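Local coordinates for protein involved in catabolism of external DNA (Legionella pneumophila subsp. pneumophila, PDB 2OO3), which probably methylates N6 of adenine 2030 in 23S ribosomal RNA, using S-adenosyl-L-methionine as methyl donor, at residues V196-V201 / E207-K212; W70-N75 / T261-P266; L81-V86 / S97-S102; Y169-K172 / K176-P179. All coordinates share one frame; numbering follows the deposited sequence. Where two conformers were deposited one is given.

Contact 1: V196-V201 / E207-K212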
loop_
_atom_site.group_PDB
_atom_site.type_symbol
_atom_site.label_atom_id
_atom_site.label_comp_id
_atom_site.label_asym_id
_atom_site.label_seq_id
_atom_site.Cartn_x
_atom_site.Cartn_y
_atom_site.Cartn_z
ATOM N N VAL A 196 -5.398 -3.934 -1.903
ATOM C CA VAL A 196 -4.706 -4.989 -1.139
ATOM C C VAL A 196 -3.375 -5.332 -1.826
ATOM O O VAL A 196 -3.333 -5.545 -3.048
ATOM C CB VAL A 196 -5.604 -6.240 -0.939
ATOM C CG1 VAL A 196 -6.075 -6.810 -2.273
ATOM C CG2 VAL A 196 -4.910 -7.337 -0.075
ATOM N N TRP A 197 -2.304 -5.321 -1.032
ATOM C CA TRP A 197 -0.971 -5.718 -1.467
ATOM C C TRP A 197 -0.858 -7.241 -1.328
ATOM O O TRP A 197 -1.360 -7.829 -0.340
ATOM C CB TRP A 197 0.094 -5.028 -0.577
ATOM C CG TRP A 197 1.503 -5.444 -0.946
ATOM C CD1 TRP A 197 2.274 -4.952 -1.993
ATOM C CD2 TRP A 197 2.258 -6.501 -0.344
ATOM N NE1 TRP A 197 3.471 -5.639 -2.046
ATOM C CE2 TRP A 197 3.490 -6.586 -1.042
ATOM C CE3 TRP A 197 1.999 -7.406 0.702
ATOM C CZ2 TRP A 197 4.463 -7.536 -0.722
ATOM C CZ3 TRP A 197 2.983 -8.323 1.053
ATOM C CH2 TRP A 197 4.212 -8.371 0.351
ATOM N N TYR A 198 -0.125 -7.877 -2.251
ATOM C CA TYR A 198 0.173 -9.308 -2.135
ATOM C C TYR A 198 1.566 -9.606 -2.685
ATOM O O TYR A 198 2.045 -8.885 -3.585
ATOM C CB TYR A 198 -0.888 -10.127 -2.882
ATOM C CG TYR A 198 -0.966 -9.838 -4.366
ATOM C CD1 TYR A 198 -0.197 -10.555 -5.279
ATOM C CD2 TYR A 198 -1.834 -8.848 -4.864
ATOM C CE1 TYR A 198 -0.277 -10.295 -6.663
ATOM C CE2 TYR A 198 -1.929 -8.591 -6.212
ATOM C CZ TYR A 198 -1.147 -9.309 -7.108
ATOM O OH TYR A 198 -1.254 -9.029 -8.443
ATOM N N PRO A 199 2.239 -10.641 -2.140
ATOM C CA PRO A 199 3.527 -11.050 -2.657
ATOM C C PRO A 199 3.418 -12.113 -3.736
ATOM O O PRO A 199 2.378 -12.756 -3.891
ATOM C CB PRO A 199 4.209 -11.676 -1.425
ATOM C CG PRO A 199 3.083 -12.261 -0.627
ATOM C CD PRO A 199 1.846 -11.436 -0.956
ATOM N N VAL A 200 4.518 -12.280 -4.473
ATOM C CA VAL A 200 4.740 -13.448 -5.315
ATOM C C VAL A 200 5.920 -14.231 -4.723
ATOM O O VAL A 200 7.116 -13.888 -4.919
ATOM C CB VAL A 200 4.999 -13.066 -6.799
ATOM C CG1 VAL A 200 5.135 -14.363 -7.652
ATOM C CG2 VAL A 200 3.852 -12.225 -7.324
ATOM N N VAL A 201 5.567 -15.237 -3.931
ATOM C CA VAL A 201 6.533 -16.117 -3.283
ATOM C C VAL A 201 6.299 -17.549 -3.800
ATOM O O VAL A 201 7.240 -18.279 -4.125
ATOM C CB VAL A 201 6.378 -16.098 -1.743
ATOM C CG1 VAL A 201 7.388 -17.040 -1.091
ATOM C CG2 VAL A 201 6.534 -14.673 -1.179
ATOM N N GLU A 207 -1.908 -17.270 -7.350
ATOM C CA GLU A 207 -2.956 -17.458 -8.344
ATOM C C GLU A 207 -4.305 -17.829 -7.700
ATOM O O GLU A 207 -5.370 -17.447 -8.212
ATOM C CB GLU A 207 -2.558 -18.511 -9.391
ATOM C CG GLU A 207 -1.465 -18.058 -10.400
ATOM C CD GLU A 207 -1.898 -16.833 -11.238
ATOM O OE1 GLU A 207 -3.098 -16.663 -11.500
ATOM O OE2 GLU A 207 -1.051 -16.010 -11.607
ATOM N N GLN A 208 -4.265 -18.582 -6.592
ATOM C CA GLN A 208 -5.504 -18.927 -5.877
ATOM C C GLN A 208 -6.117 -17.707 -5.187
ATOM O O GLN A 208 -7.347 -17.524 -5.164
ATOM C CB GLN A 208 -5.265 -20.055 -4.881
ATOM C CG GLN A 208 -5.032 -21.435 -5.591
ATOM C CD GLN A 208 -4.447 -22.458 -4.638
ATOM O OE1 GLN A 208 -5.174 -23.036 -3.836
ATOM N NE2 GLN A 208 -3.121 -22.672 -4.708
ATOM N N PHE A 209 -5.246 -16.889 -4.617
ATOM C CA PHE A 209 -5.625 -15.585 -4.045
ATOM C C PHE A 209 -6.269 -14.723 -5.139
ATOM O O PHE A 209 -7.384 -14.204 -4.970
ATOM C CB PHE A 209 -4.353 -14.922 -3.475
ATOM C CG PHE A 209 -4.516 -13.459 -3.077
ATOM C CD1 PHE A 209 -4.967 -13.115 -1.806
ATOM C CD2 PHE A 209 -4.187 -12.435 -3.976
ATOM C CE1 PHE A 209 -5.101 -11.745 -1.425
ATOM C CE2 PHE A 209 -4.339 -11.071 -3.612
ATOM C CZ PHE A 209 -4.790 -10.738 -2.341
ATOM N N LEU A 210 -5.584 -14.591 -6.275
ATOM C CA LEU A 210 -6.089 -13.747 -7.358
ATOM C C LEU A 210 -7.458 -14.227 -7.936
ATOM O O LEU A 210 -8.294 -13.401 -8.316
ATOM C CB LEU A 210 -5.040 -13.627 -8.476
ATOM C CG LEU A 210 -3.764 -12.830 -8.170
ATOM C CD1 LEU A 210 -2.818 -12.913 -9.343
ATOM C CD2 LEU A 210 -4.103 -11.354 -7.830
ATOM N N ARG A 211 -7.705 -15.540 -7.961
ATOM C CA ARG A 211 -8.989 -16.050 -8.468
ATOM C C ARG A 211 -10.123 -15.611 -7.541
ATOM O O ARG A 211 -11.199 -15.193 -8.011
ATOM C CB ARG A 211 -8.977 -17.581 -8.631
ATOM C CG ARG A 211 -10.333 -18.186 -9.162
ATOM C CD ARG A 211 -10.213 -19.706 -9.440
ATOM N NE ARG A 211 -9.288 -20.019 -10.538
ATOM C CZ ARG A 211 -9.585 -19.926 -11.839
ATOM N NH1 ARG A 211 -10.793 -19.533 -12.232
ATOM N NH2 ARG A 211 -8.667 -20.216 -12.751
ATOM N N LYS A 212 -9.881 -15.668 -6.235
ATOM C CA LYS A 212 -10.860 -15.166 -5.262
ATOM C C LYS A 212 -11.055 -13.651 -5.372
ATOM O O LYS A 212 -12.181 -13.193 -5.333
ATOM C CB LYS A 212 -10.484 -15.527 -3.813
ATOM C CG LYS A 212 -10.367 -17.007 -3.552
ATOM C CD LYS A 212 -11.477 -17.794 -4.249
ATOM C CE LYS A 212 -12.670 -18.012 -3.352
ATOM N NZ LYS A 212 -13.592 -19.018 -3.960
#

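Contact 2: W70-N75 / T261-P266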
loop_
_atom_site.group_PDB
_atom_site.type_symbol
_atom_site.label_atom_id
_atom_site.label_comp_id
_atom_site.label_asym_id
_atom_site.label_seq_id
_atom_site.Cartn_x
_atom_site.Cartn_y
_atom_site.Cartn_z
ATOM N N TRP A 70 15.543 7.116 -4.077
ATOM C CA TRP A 70 15.837 8.297 -3.289
ATOM C C TRP A 70 17.083 9.030 -3.779
ATOM O O TRP A 70 17.070 10.254 -3.931
ATOM C CB TRP A 70 16.054 7.925 -1.822
ATOM C CG TRP A 70 16.550 9.074 -0.922
ATOM C CD1 TRP A 70 17.810 9.203 -0.376
ATOM C CD2 TRP A 70 15.790 10.215 -0.447
ATOM N NE1 TRP A 70 17.877 10.349 0.388
ATOM C CE2 TRP A 70 16.660 10.988 0.363
ATOM C CE3 TRP A 70 14.464 10.658 -0.639
ATOM C CZ2 TRP A 70 16.244 12.166 1.014
ATOM C CZ3 TRP A 70 14.049 11.845 -0.005
ATOM C CH2 TRP A 70 14.948 12.583 0.811
ATOM N N LEU A 71 18.153 8.281 -4.007
ATOM C CA LEU A 71 19.389 8.885 -4.489
ATOM C C LEU A 71 19.186 9.620 -5.812
ATOM O O LEU A 71 19.807 10.664 -6.035
ATOM C CB LEU A 71 20.487 7.822 -4.629
ATOM C CG LEU A 71 21.026 7.322 -3.286
ATOM C CD1 LEU A 71 22.036 6.226 -3.485
ATOM C CD2 LEU A 71 21.623 8.450 -2.456
ATOM N N ASP A 72 18.326 9.082 -6.676
ATOM C CA ASP A 72 18.059 9.687 -7.984
ATOM C C ASP A 72 16.819 10.563 -8.023
ATOM O O ASP A 72 16.253 10.784 -9.102
ATOM C CB ASP A 72 17.914 8.607 -9.059
ATOM C CG ASP A 72 18.304 9.106 -10.440
ATOM O OD1 ASP A 72 19.171 10.006 -10.515
ATOM O OD2 ASP A 72 17.748 8.599 -11.439
ATOM N N ARG A 73 16.404 11.080 -6.868
ATOM C CA ARG A 73 15.086 11.700 -6.755
ATOM C C ARG A 73 14.865 12.912 -7.687
ATOM O O ARG A 73 13.729 13.179 -8.104
ATOM C CB ARG A 73 14.771 12.060 -5.300
ATOM C CG ARG A 73 15.661 13.101 -4.683
ATOM C CD ARG A 73 15.495 13.108 -3.163
ATOM N NE ARG A 73 16.424 14.016 -2.494
ATOM C CZ ARG A 73 17.670 13.713 -2.137
ATOM N NH1 ARG A 73 18.184 12.519 -2.400
ATOM N NH2 ARG A 73 18.421 14.621 -1.521
ATOM N N GLU A 74 15.950 13.626 -8.010
ATOM C CA GLU A 74 15.863 14.826 -8.837
ATOM C C GLU A 74 15.618 14.481 -10.294
ATOM O O GLU A 74 15.332 15.350 -11.106
ATOM C CB GLU A 74 17.114 15.712 -8.649
ATOM C CG GLU A 74 17.218 16.316 -7.228
ATOM C CD GLU A 74 16.055 17.253 -6.884
ATOM O OE1 GLU A 74 15.715 18.089 -7.758
ATOM O OE2 GLU A 74 15.479 17.160 -5.757
ATOM N N ASN A 75 15.691 13.201 -10.613
ATOM C CA ASN A 75 15.425 12.726 -11.945
ATOM C C ASN A 75 14.109 11.961 -12.093
ATOM O O ASN A 75 13.864 11.337 -13.137
ATOM C CB ASN A 75 16.607 11.873 -12.406
ATOM C CG ASN A 75 17.876 12.706 -12.589
ATOM O OD1 ASN A 75 18.051 13.332 -13.626
ATOM N ND2 ASN A 75 18.759 12.723 -11.570
ATOM N N THR A 261 11.135 -0.197 -12.968
ATOM C CA THR A 261 11.890 -1.267 -13.617
ATOM C C THR A 261 13.235 -0.738 -14.119
ATOM O O THR A 261 14.117 -1.541 -14.404
ATOM C CB THR A 261 11.154 -1.926 -14.789
ATOM O OG1 THR A 261 10.925 -0.965 -15.824
ATOM C CG2 THR A 261 9.813 -2.514 -14.353
ATOM N N THR A 262 13.407 0.583 -14.226
ATOM C CA THR A 262 14.734 1.121 -14.557
ATOM C C THR A 262 15.670 1.150 -13.329
ATOM O O THR A 262 16.875 1.254 -13.487
ATOM C CB THR A 262 14.694 2.529 -15.212
ATOM O OG1 THR A 262 14.347 3.532 -14.245
ATOM C CG2 THR A 262 13.701 2.574 -16.385
ATOM N N TYR A 263 15.110 1.066 -12.118
ATOM C CA TYR A 263 15.906 1.027 -10.882
ATOM C C TYR A 263 16.079 -0.385 -10.328
ATOM O O TYR A 263 17.114 -0.711 -9.777
ATOM C CB TYR A 263 15.299 1.953 -9.802
ATOM C CG TYR A 263 15.341 3.421 -10.181
ATOM C CD1 TYR A 263 16.502 4.174 -9.991
ATOM C CD2 TYR A 263 14.231 4.051 -10.739
ATOM C CE1 TYR A 263 16.557 5.511 -10.355
ATOM C CE2 TYR A 263 14.274 5.399 -11.122
ATOM C CZ TYR A 263 15.427 6.122 -10.918
ATOM O OH TYR A 263 15.472 7.466 -11.268
ATOM N N PHE A 264 15.077 -1.233 -10.472
ATOM C CA PHE A 264 15.138 -2.563 -9.866
ATOM C C PHE A 264 15.519 -3.608 -10.926
ATOM O O PHE A 264 14.740 -3.848 -11.855
ATOM C CB PHE A 264 13.797 -2.923 -9.234
ATOM C CG PHE A 264 13.266 -1.882 -8.233
ATOM C CD1 PHE A 264 14.123 -1.181 -7.393
ATOM C CD2 PHE A 264 11.894 -1.669 -8.102
ATOM C CE1 PHE A 264 13.622 -0.248 -6.470
ATOM C CE2 PHE A 264 11.387 -0.730 -7.200
ATOM C CZ PHE A 264 12.276 -0.016 -6.378
ATOM N N ASN A 265 16.691 -4.234 -10.778
ATOM C CA ASN A 265 17.204 -5.221 -11.774
ATOM C C ASN A 265 17.021 -4.738 -13.225
ATOM O O ASN A 265 16.375 -5.405 -14.023
ATOM C CB ASN A 265 16.528 -6.596 -11.590
ATOM C CG ASN A 265 17.375 -7.760 -12.159
ATOM O OD1 ASN A 265 18.538 -7.574 -12.534
ATOM N ND2 ASN A 265 16.785 -8.953 -12.218
ATOM N N PRO A 266 17.559 -3.558 -13.572
ATOM C CA PRO A 266 17.183 -3.068 -14.893
ATOM C C PRO A 266 17.655 -3.997 -15.990
ATOM O O PRO A 266 18.674 -4.677 -15.845
ATOM C CB PRO A 266 17.870 -1.712 -14.991
ATOM C CG PRO A 266 18.943 -1.747 -13.986
ATOM C CD PRO A 266 18.455 -2.631 -12.874
HETATM O O HOH W 1 13.858 8.113 -13.572
#

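Contact 3: L81-V86 / S97-S102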
loop_
_atom_site.group_PDB
_atom_site.type_symbol
_atom_site.label_atom_id
_atom_site.label_comp_id
_atom_site.label_asym_id
_atom_site.label_seq_id
_atom_site.Cartn_x
_atom_site.Cartn_y
_atom_site.Cartn_z
ATOM N N LEU A 81 6.360 12.836 -6.779
ATOM C CA LEU A 81 6.516 13.980 -5.879
ATOM C C LEU A 81 5.987 13.757 -4.484
ATOM O O LEU A 81 6.675 14.067 -3.535
ATOM C CB LEU A 81 5.891 15.271 -6.467
ATOM C CG LEU A 81 6.644 15.854 -7.664
ATOM C CD1 LEU A 81 5.749 16.958 -8.319
ATOM C CD2 LEU A 81 7.965 16.410 -7.207
ATOM N N GLU A 82 4.767 13.262 -4.354
ATOM C CA GLU A 82 4.144 13.184 -3.004
ATOM C C GLU A 82 4.906 12.165 -2.169
ATOM O O GLU A 82 5.200 12.387 -0.995
ATOM C CB GLU A 82 2.671 12.789 -3.104
ATOM C CG GLU A 82 1.752 13.907 -3.685
ATOM C CD GLU A 82 1.612 13.872 -5.242
ATOM O OE1 GLU A 82 2.476 13.322 -5.973
ATOM O OE2 GLU A 82 0.601 14.417 -5.737
ATOM N N TYR A 83 5.270 11.060 -2.811
ATOM C CA TYR A 83 6.034 10.001 -2.150
ATOM C C TYR A 83 7.365 10.519 -1.625
ATOM O O TYR A 83 7.690 10.350 -0.455
ATOM C CB TYR A 83 6.276 8.850 -3.150
ATOM C CG TYR A 83 7.082 7.663 -2.619
ATOM C CD1 TYR A 83 6.580 6.850 -1.579
ATOM C CD2 TYR A 83 8.300 7.328 -3.183
ATOM C CE1 TYR A 83 7.298 5.756 -1.100
ATOM C CE2 TYR A 83 9.036 6.233 -2.708
ATOM C CZ TYR A 83 8.520 5.436 -1.686
ATOM O OH TYR A 83 9.244 4.344 -1.223
ATOM N N ILE A 84 8.158 11.101 -2.512
ATOM C CA ILE A 84 9.428 11.688 -2.140
ATOM C C ILE A 84 9.312 12.753 -1.052
ATOM O O ILE A 84 10.158 12.821 -0.168
ATOM C CB ILE A 84 10.193 12.236 -3.410
ATOM C CG1 ILE A 84 10.573 11.064 -4.358
ATOM C CG2 ILE A 84 11.486 13.007 -3.027
ATOM C CD1 ILE A 84 11.532 10.003 -3.748
ATOM N N SER A 85 8.306 13.620 -1.137
ATOM C CA SER A 85 8.208 14.731 -0.178
ATOM C C SER A 85 8.039 14.189 1.235
ATOM O O SER A 85 8.590 14.754 2.166
ATOM C CB SER A 85 7.065 15.700 -0.497
ATOM O OG SER A 85 5.838 15.090 -0.195
ATOM N N VAL A 86 7.298 13.088 1.393
ATOM C CA VAL A 86 7.134 12.499 2.737
ATOM C C VAL A 86 8.458 11.909 3.279
ATOM O O VAL A 86 8.784 12.039 4.484
ATOM C CB VAL A 86 5.991 11.443 2.762
ATOM C CG1 VAL A 86 5.886 10.760 4.119
ATOM C CG2 VAL A 86 4.673 12.092 2.414
ATOM N N SER A 97 17.726 7.923 6.980
ATOM C CA SER A 97 17.842 7.374 8.316
ATOM C C SER A 97 16.558 6.669 8.704
ATOM O O SER A 97 16.612 5.682 9.430
ATOM C CB SER A 97 18.103 8.474 9.359
ATOM O OG SER A 97 19.389 9.056 9.165
ATOM N N TYR A 98 15.432 7.220 8.223
ATOM C CA TYR A 98 14.084 6.725 8.510
ATOM C C TYR A 98 13.316 6.469 7.230
ATOM O O TYR A 98 13.424 7.236 6.251
ATOM C CB TYR A 98 13.307 7.718 9.398
ATOM C CG TYR A 98 13.438 7.369 10.871
ATOM C CD1 TYR A 98 12.401 6.733 11.552
ATOM C CD2 TYR A 98 14.641 7.611 11.561
ATOM C CE1 TYR A 98 12.551 6.383 12.936
ATOM C CE2 TYR A 98 14.798 7.260 12.923
ATOM C CZ TYR A 98 13.757 6.655 13.585
ATOM O OH TYR A 98 13.920 6.300 14.919
ATOM N N TYR A 99 12.537 5.401 7.234
ATOM C CA TYR A 99 11.538 5.199 6.188
ATOM C C TYR A 99 10.117 5.238 6.805
ATOM O O TYR A 99 9.878 4.576 7.820
ATOM C CB TYR A 99 11.794 3.849 5.459
ATOM C CG TYR A 99 10.878 3.643 4.266
ATOM C CD1 TYR A 99 11.113 4.313 3.076
ATOM C CD2 TYR A 99 9.755 2.822 4.354
ATOM C CE1 TYR A 99 10.278 4.138 1.984
ATOM C CE2 TYR A 99 8.886 2.665 3.275
ATOM C CZ TYR A 99 9.180 3.322 2.087
ATOM O OH TYR A 99 8.337 3.224 1.028
ATOM N N PRO A 100 9.178 6.003 6.194
ATOM C CA PRO A 100 7.824 6.060 6.756
ATOM C C PRO A 100 7.000 4.818 6.444
ATOM O O PRO A 100 7.180 4.184 5.391
ATOM C CB PRO A 100 7.202 7.298 6.092
ATOM C CG PRO A 100 8.158 7.785 5.067
ATOM C CD PRO A 100 9.315 6.817 4.976
ATOM N N GLY A 101 6.116 4.450 7.358
ATOM C CA GLY A 101 5.169 3.382 7.064
ATOM C C GLY A 101 3.958 4.023 6.421
ATOM O O GLY A 101 3.854 5.251 6.406
ATOM N N SER A 102 3.035 3.210 5.911
ATOM C CA SER A 102 1.829 3.705 5.274
ATOM C C SER A 102 1.034 4.716 6.124
ATOM O O SER A 102 0.554 5.734 5.584
ATOM C CB SER A 102 0.958 2.536 4.747
ATOM O OG SER A 102 0.447 1.789 5.830
#

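Contact 4: Y169-K172 / K176-P179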
loop_
_atom_site.group_PDB
_atom_site.type_symbol
_atom_site.label_atom_id
_atom_site.label_comp_id
_atom_site.label_asym_id
_atom_site.label_seq_id
_atom_site.Cartn_x
_atom_site.Cartn_y
_atom_site.Cartn_z
ATOM N N TYR A 169 1.170 -12.201 5.085
ATOM C CA TYR A 169 1.095 -13.555 4.516
ATOM C C TYR A 169 2.133 -14.523 5.152
ATOM O O TYR A 169 2.656 -15.400 4.463
ATOM C CB TYR A 169 1.246 -13.564 2.987
ATOM C CG TYR A 169 0.246 -12.686 2.288
ATOM C CD1 TYR A 169 -1.000 -13.177 1.896
ATOM C CD2 TYR A 169 0.525 -11.342 2.096
ATOM C CE1 TYR A 169 -1.949 -12.346 1.285
ATOM C CE2 TYR A 169 -0.394 -10.503 1.480
ATOM C CZ TYR A 169 -1.624 -11.002 1.094
ATOM O OH TYR A 169 -2.479 -10.156 0.471
ATOM N N GLU A 170 2.459 -14.319 6.436
ATOM C CA GLU A 170 3.272 -15.294 7.166
ATOM C C GLU A 170 2.528 -16.644 7.340
ATOM O O GLU A 170 3.184 -17.672 7.470
ATOM C CB GLU A 170 3.818 -14.747 8.510
ATOM C CG GLU A 170 2.744 -14.362 9.540
ATOM C CD GLU A 170 3.320 -13.980 10.924
ATOM O OE1 GLU A 170 4.353 -13.252 10.994
ATOM O OE2 GLU A 170 2.730 -14.412 11.948
ATOM N N ARG A 171 1.188 -16.635 7.354
ATOM C CA ARG A 171 0.409 -17.887 7.280
ATOM C C ARG A 171 -0.167 -18.064 5.873
ATOM O O ARG A 171 -0.711 -17.128 5.280
ATOM C CB ARG A 171 -0.716 -17.951 8.320
ATOM C CG ARG A 171 -0.239 -17.803 9.805
ATOM C CD ARG A 171 -1.403 -17.732 10.802
ATOM N NE ARG A 171 -2.187 -16.498 10.660
ATOM C CZ ARG A 171 -3.379 -16.424 10.063
ATOM N NH1 ARG A 171 -3.952 -17.517 9.561
ATOM N NH2 ARG A 171 -3.995 -15.255 9.970
ATOM N N LYS A 172 -0.050 -19.281 5.355
ATOM C CA LYS A 172 -0.591 -19.652 4.061
ATOM C C LYS A 172 -2.082 -19.323 4.035
ATOM O O LYS A 172 -2.627 -18.881 3.012
ATOM C CB LYS A 172 -0.385 -21.163 3.891
ATOM C CG LYS A 172 -0.877 -21.782 2.638
ATOM C CD LYS A 172 -0.680 -23.270 2.846
ATOM C CE LYS A 172 -1.626 -24.113 2.092
ATOM N NZ LYS A 172 -1.091 -25.508 2.054
ATOM N N LYS A 176 -6.344 -17.034 1.630
ATOM C CA LYS A 176 -7.804 -17.208 1.526
ATOM C C LYS A 176 -8.597 -16.363 2.516
ATOM O O LYS A 176 -9.713 -15.936 2.188
ATOM C CB LYS A 176 -8.229 -18.681 1.597
ATOM C CG LYS A 176 -7.790 -19.407 2.780
ATOM C CD LYS A 176 -8.631 -20.683 2.940
ATOM C CE LYS A 176 -8.484 -21.243 4.360
ATOM N NZ LYS A 176 -7.218 -22.029 4.441
ATOM N N GLU A 177 -8.034 -16.098 3.702
ATOM C CA GLU A 177 -8.725 -15.218 4.668
ATOM C C GLU A 177 -8.968 -13.815 4.093
ATOM O O GLU A 177 -10.023 -13.227 4.264
ATOM C CB GLU A 177 -7.913 -15.092 5.939
ATOM C CG GLU A 177 -7.887 -16.382 6.748
ATOM C CD GLU A 177 -6.869 -16.376 7.865
ATOM O OE1 GLU A 177 -6.116 -15.384 7.999
ATOM O OE2 GLU A 177 -6.832 -17.373 8.626
ATOM N N ILE A 178 -7.951 -13.282 3.427
ATOM C CA ILE A 178 -7.975 -11.897 2.965
ATOM C C ILE A 178 -9.049 -11.658 1.913
ATOM O O ILE A 178 -9.883 -10.782 2.113
ATOM C CB ILE A 178 -6.546 -11.413 2.520
ATOM C CG1 ILE A 178 -5.651 -11.289 3.762
ATOM C CG2 ILE A 178 -6.615 -10.121 1.724
ATOM C CD1 ILE A 178 -6.126 -10.284 4.826
ATOM N N PRO A 179 -9.065 -12.437 0.811
ATOM C CA PRO A 179 -10.150 -12.178 -0.138
ATOM C C PRO A 179 -11.535 -12.444 0.440
ATOM O O PRO A 179 -12.479 -11.808 0.012
ATOM C CB PRO A 179 -9.879 -13.172 -1.263
ATOM C CG PRO A 179 -8.369 -13.422 -1.187
ATOM C CD PRO A 179 -8.152 -13.477 0.316
#

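Contact 1: V196-V201 / E207-K212
In the Rossmann-type core of this methyltransferase, V196 and Y198 on one side of strand 193-200 meet F209 and L210 of helix 203-216, the helix that follows the strand and lies on the sheet. The segment axes run nearly antiparallel and come within 10.1 Å of each other. The contact is wholly apolar and is built around the Y198 ring. With chi1 at 61°, Y198 places CG between its own backbone N and carbonyl carbon, and the ring is met by F209 on its CD2 side and by L210 over one face. F209 CE2 lies 3.6 Å from Y198 CD2; the two rings are inclined at 44° and meet obliquely, with centroids 5.3 Å apart. The CD2 methyl of L210 sits 4.1 Å from the Y198 ring centroid, a CH-pi contact; L210 CD2 is 3.7 Å from Y198 CZ, and the hydroxyl oxygen is equally near. F209, with chi1 at 169°, points its ring toward the strand and ends against V196, which touches the edge of the phenyl ring: V196 CG2 is 4.1 Å from F209 CZ. The hydroxyl of Y198, still beside L210 CD2, is hydrogen-bonded to E224 on strand 220-226. In the sheet, strand 193-200 bonds on one flank to strand 161-165 through I165 and on the other to strand 237-243 through W241 and G239. P179 of helix 174-188 packs on F209, and W241 of strand 237-243 packs on both V196 and L210.

Contact 2: W70-N75 / T261-P266
D72 and Y263 join the end of helix 66-71 to the end of helix 249-263 through one short hydrogen bond, from Y263 OH to D72 OD2 at 2.5 Å. The hydroxyl meets the anti side of the carboxylate oxygen, 20° out of its plane, while the carboxylate itself lies at the edge of the tyrosine ring. Just past helix 66-71, where the backbone has turned out of the helix, D72 has a chi1 of -152° that swings the carboxylate out to the tyrosine, and its CB comes 3.6 Å from Y263 CE1. On the other side, chi1 of -65° sets CG of Y263 beside its own backbone N and lets the phenol project across the gap. A water adds a second link: it donates to Y263 OH at 2.9 Å and, over a longer distance, to the carbonyl of N75. The phenol oxygen thus gives one bond and takes another. The second carboxylate oxygen, D72 OD1, receives a weak bond from N75 ND2. Next in the chain, R73 folds back over W70: its NH1 bonds W70 O at 3.0 Å, and W70 CZ2 lies over the centre of the guanidinium. W70 O takes R73 N and R73 NH1 from opposite faces. W70 packs on I84 and I87 of helix 81-90, whereas F264, next to Y263, is buried against F14 and V17 of helix 14-30 and L225 of strand 220-226.

Contact 3: L81-V86 / S97-S102
V86 of helix 81-90 and P100 of strand 98-100 have the closest backbones here, with CA atoms 7.6 Å apart; the strand ends at P100, and G101 then takes the N-cap of helix 102-109. Two separate contacts bridge the elements. In the apolar one, V86 CG1, anti to its backbone N, lies against the proline ring, 3.9 Å from P100 CG. In the polar one, two tyrosine side chains meet through their phenols: Y83 OH and Y99 OH are 2.7 Å apart and hydrogen-bonded, and either may be the donor. Both tyrosines have chi1 close to 180°, which stretches each ring away from its backbone N and brings the hydroxyls together. The two side chains run roughly perpendicular, and each hydroxyl sits at the edge of the other ring, close to its plane; Y83 OH is 3.4 Å from Y99 CE1. P100 CD rests on one face of the Y99 ring, 3.5 Å above it and toward the rim. Within the helix, S85 OG bonds back to E82 O at 2.9 Å, on the same face of that carbonyl as V86 N. Further out, the Y83 ring meets F105 of helix 102-109, and strand 98-100 pairs with strand 48-50 through Y49. Y99 OH also bonds H20 ND1, and H20, like S102, is a predicted S-adenosyl-L-methionine ligand. A chain of polar groups therefore runs from the buried Y83 and Y99 to H20, consistent with Y99, itself held by Y83, helping to fix the imidazole from a second shell.

Contact 4: Y169-K172 / K176-P179
Y169 and I178 form the buried, packed half of this contact, and R171 with E177 the outer half. Y169 closes the sequence D-P-S-Y, starting at D166, the predicted proton acceptor; this resembles the DPPY-type motif IV of N6-adenine methyltransferases. Inside, Y169 OH approaches I178 CG2 to 4.3 Å, while its polar end is taken up by the carbonyl of W197 on strand 193-200. Both side chains also pack against V196, and I178 lies near H43, a predicted cofactor ligand. The loop is tied to the start of helix 174-188 by E174, whose carboxylate accepts from the backbone N of both Y169 and R171. The other side is looser and more open to solvent: K172 and K176 approach only through their backbones, K172 O being 4.4 Å from K176 N, too far for a bond. Here the link is a salt bridge between R171 and E177. The arginine chain bends at chi3 (-68°), turning both terminal nitrogens to the carboxylate for an end-on, two-bond grip, with the two planes 41° apart. R171 NH1 bonds E177 OE2 at 3.0 Å from outside the carboxylate plane, whereas R171 NH2 meets the syn lone pair of E177 OE1 at 2.9 Å.

Contacts 1 and 3 are buried, contact 4 is partly buried and contact 2 lies at the surface. Contacts 1 and 4 adjoin, sharing the region where strand 193-200 meets the loop and helix 174-188: P179 packs on K212, and Y169 on P199. Contacts 2 and 3 touch where R73 meets I84, but contact 2 also reaches the last helix, 249-263, far along the chain. Contacts 1 and 3 lie across the chain's centre from each other. Chemistry follows place: apolar packing on the sheet in contact 1, paired phenols beside a valine-proline contact in contact 3, an ion pair outside a buried tyrosine in contact 4, and a water-assisted phenol-carboxylate bond in contact 2.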